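Local coordinates for putative metalloprotease II (Bacteroides fragilis, PDB 4ON1), which probably acts as a zinc-dependent metalloendopeptidase of the fragilysin type, encoded by the pathogenicity island of a human pathogen, at residues S249-G254 / Y284-D289. Sequence-based numbering, arbitrary orientation.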
loop_
_atom_site.group_PDB
_atom_site.type_symbol
_atom_site.label_atom_id
_atom_site.label_comp_id
_atom_site.label_asym_id
_atom_site.label_seq_id
_atom_site.Cartn_x
_atom_site.Cartn_y
_atom_site.Cartn_z
ATOM N N SER A 249 15.378 8.789 2.684
ATOM C CA SER A 249 15.763 10.168 2.431
ATOM C C SER A 249 16.326 10.778 3.699
ATOM O O SER A 249 16.322 10.147 4.756
ATOM C CB SER A 249 14.573 11.002 1.960
ATOM O OG SER A 249 13.797 11.377 3.079
ATOM N N SER A 250 16.808 12.010 3.595
ATOM C CA SER A 250 17.185 12.754 4.784
ATOM C C SER A 250 16.216 13.922 4.956
ATOM O O SER A 250 16.529 14.921 5.600
ATOM C CB SER A 250 18.637 13.239 4.692
ATOM O OG SER A 250 18.760 14.274 3.736
ATOM N N HIS A 251 15.028 13.789 4.371
ATOM C CA HIS A 251 14.027 14.848 4.453
ATOM C C HIS A 251 13.082 14.611 5.619
ATOM O O HIS A 251 12.385 13.593 5.665
ATOM C CB HIS A 251 13.232 14.949 3.153
ATOM C CG HIS A 251 12.102 15.929 3.212
ATOM N ND1 HIS A 251 12.300 17.293 3.277
ATOM C CD2 HIS A 251 10.760 15.743 3.200
ATOM C CE1 HIS A 251 11.129 17.904 3.309
ATOM N NE2 HIS A 251 10.176 16.987 3.263
ATOM N N LYS A 252 13.084 15.543 6.570
ATOM C CA LYS A 252 12.205 15.491 7.743
ATOM C C LYS A 252 11.025 16.450 7.620
ATOM O O LYS A 252 11.060 17.379 6.813
ATOM C CB LYS A 252 12.996 15.825 9.007
ATOM C CG LYS A 252 14.229 14.971 9.217
ATOM C CD LYS A 252 15.026 15.475 10.417
ATOM C CE LYS A 252 16.364 14.767 10.550
ATOM N NZ LYS A 252 17.187 15.322 11.664
ATOM N N GLY A 253 9.996 16.232 8.436
ATOM C CA GLY A 253 8.848 17.130 8.502
ATOM C C GLY A 253 8.299 17.210 9.920
ATOM O O GLY A 253 8.601 16.342 10.744
ATOM N N GLY A 254 7.538 18.258 10.238
ATOM C CA GLY A 254 6.932 18.332 11.560
ATOM C C GLY A 254 5.647 17.521 11.580
ATOM O O GLY A 254 5.023 17.291 10.537
ATOM N N TYR A 284 6.615 11.218 -7.434
ATOM C CA TYR A 284 7.282 11.011 -6.153
ATOM C C TYR A 284 6.297 11.142 -5.009
ATOM O O TYR A 284 5.564 12.120 -4.945
ATOM C CB TYR A 284 8.418 12.015 -5.964
ATOM C CG TYR A 284 9.659 11.722 -6.767
ATOM C CD1 TYR A 284 9.710 11.993 -8.121
ATOM C CD2 TYR A 284 10.796 11.217 -6.155
ATOM C CE1 TYR A 284 10.853 11.734 -8.857
ATOM C CE2 TYR A 284 11.942 10.954 -6.880
ATOM C CZ TYR A 284 11.965 11.217 -8.225
ATOM O OH TYR A 284 13.099 10.963 -8.945
ATOM N N ILE A 285 6.277 10.167 -4.103
ATOM C CA ILE A 285 5.391 10.266 -2.953
ATOM C C ILE A 285 6.164 10.144 -1.646
ATOM O O ILE A 285 6.917 9.188 -1.446
ATOM C CB ILE A 285 4.276 9.202 -3.005
ATOM C CG1 ILE A 285 3.431 9.384 -4.266
ATOM C CG2 ILE A 285 3.352 9.337 -1.803
ATOM C CD1 ILE A 285 3.677 8.319 -5.299
ATOM N N LEU A 286 5.988 11.132 -0.767
ATOM C CA LEU A 286 6.621 11.121 0.552
ATOM C C LEU A 286 5.788 10.314 1.542
ATOM O O LEU A 286 4.577 10.536 1.671
ATOM C CB LEU A 286 6.800 12.551 1.077
ATOM C CG LEU A 286 7.491 12.687 2.436
ATOM C CD1 LEU A 286 8.962 12.295 2.329
ATOM C CD2 LEU A 286 7.357 14.112 2.969
ATOM N N LEU A 287 6.442 9.405 2.262
ATOM C CA LEU A 287 5.738 8.504 3.167
ATOM C C LEU A 287 6.121 8.691 4.635
ATOM O O LEU A 287 7.302 8.720 4.989
ATOM C CB LEU A 287 5.998 7.046 2.761
ATOM C CG LEU A 287 5.646 6.656 1.318
ATOM C CD1 LEU A 287 5.947 5.173 1.076
ATOM C CD2 LEU A 287 4.187 6.940 1.052
ATOM N N ARG A 288 5.108 8.800 5.490
ATOM C CA ARG A 288 5.312 8.829 6.936
ATOM C C ARG A 288 4.255 7.965 7.591
ATOM O O ARG A 288 3.231 7.666 6.975
ATOM C CB ARG A 288 5.234 10.251 7.483
ATOM C CG ARG A 288 3.884 10.906 7.211
ATOM C CD ARG A 288 3.609 12.075 8.137
ATOM N NE ARG A 288 4.716 13.027 8.184
ATOM C CZ ARG A 288 4.665 14.193 8.818
ATOM N NH1 ARG A 288 3.551 14.562 9.436
ATOM N NH2 ARG A 288 5.722 14.995 8.822
ATOM N N ASP A 289 4.496 7.546 8.827
ATOM C CA ASP A 289 3.483 6.759 9.510
ATOM C C ASP A 289 2.314 7.639 9.947
ATOM O O ASP A 289 1.169 7.196 9.959
ATOM C CB ASP A 289 4.060 6.038 10.717
ATOM C CG ASP A 289 3.042 5.150 11.383
ATOM O OD1 ASP A 289 2.606 5.476 12.502
ATOM O OD2 ASP A 289 2.653 4.139 10.768
#
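Arg-288 reaches from the end of strand 284-288 to the carbonyl of Gly-254. Its CB leaves the strand toward the loop, and CG sits over the backbone, flanked by N and C (chi1 60°), from where the chain runs out to the loop. The chain then bends about the CG-CD bond, which brings NE to a salt bridge with Glu-210 OE1 and turns the terminal nitrogens to the loop. NH2 donates to Gly-254 O at 2.9 Å in a fairly straight bond (159°), and NH1 adds a longer, more bent one to the same oxygen at 3.3 Å. Gly-254 O lies almost in the guanidinium plane, yet both nitrogens reach it from one face of its carbonyl, NH2 well above the carbonyl plane. The NH2 edge also runs close to the backbone of Gly-253, whose C is 3.6 Å from NH2. NH1 is shared with Thr-291 O, and Trp-292 makes a cation-pi contact; together these partners should fix the guanidinium's rotation, and Glu-210 probably balances its charge. Nearer the strand's middle, Leu-286 presents its methyls to the edge of the His-251 ring: CD2 of Leu-286 is 3.8 Å from CD2 of His-251, and the two side chains cross at about a right angle. The His-251 ring is swung to the far side from its own N (chi1 175°), which brings its CD2 edge to the Leu-286 methyls. Before it, Ser-249 OG accepts from His-251 N at 3.0 Å, an ST turn that shapes the chain as it leaves strand 240-248. Tyr-269 and Phe-266 of helix 259-271 pack against His-251 and Leu-286, respectively. The loop thus joins strand 240-248 to that helix while holding to strand 284-288, two strands away across 201-209. This strand order, continued by 319-323 and antiparallel 299-301, is consistent with the N-terminal subdomain sheet of a metzincin catalytic domain.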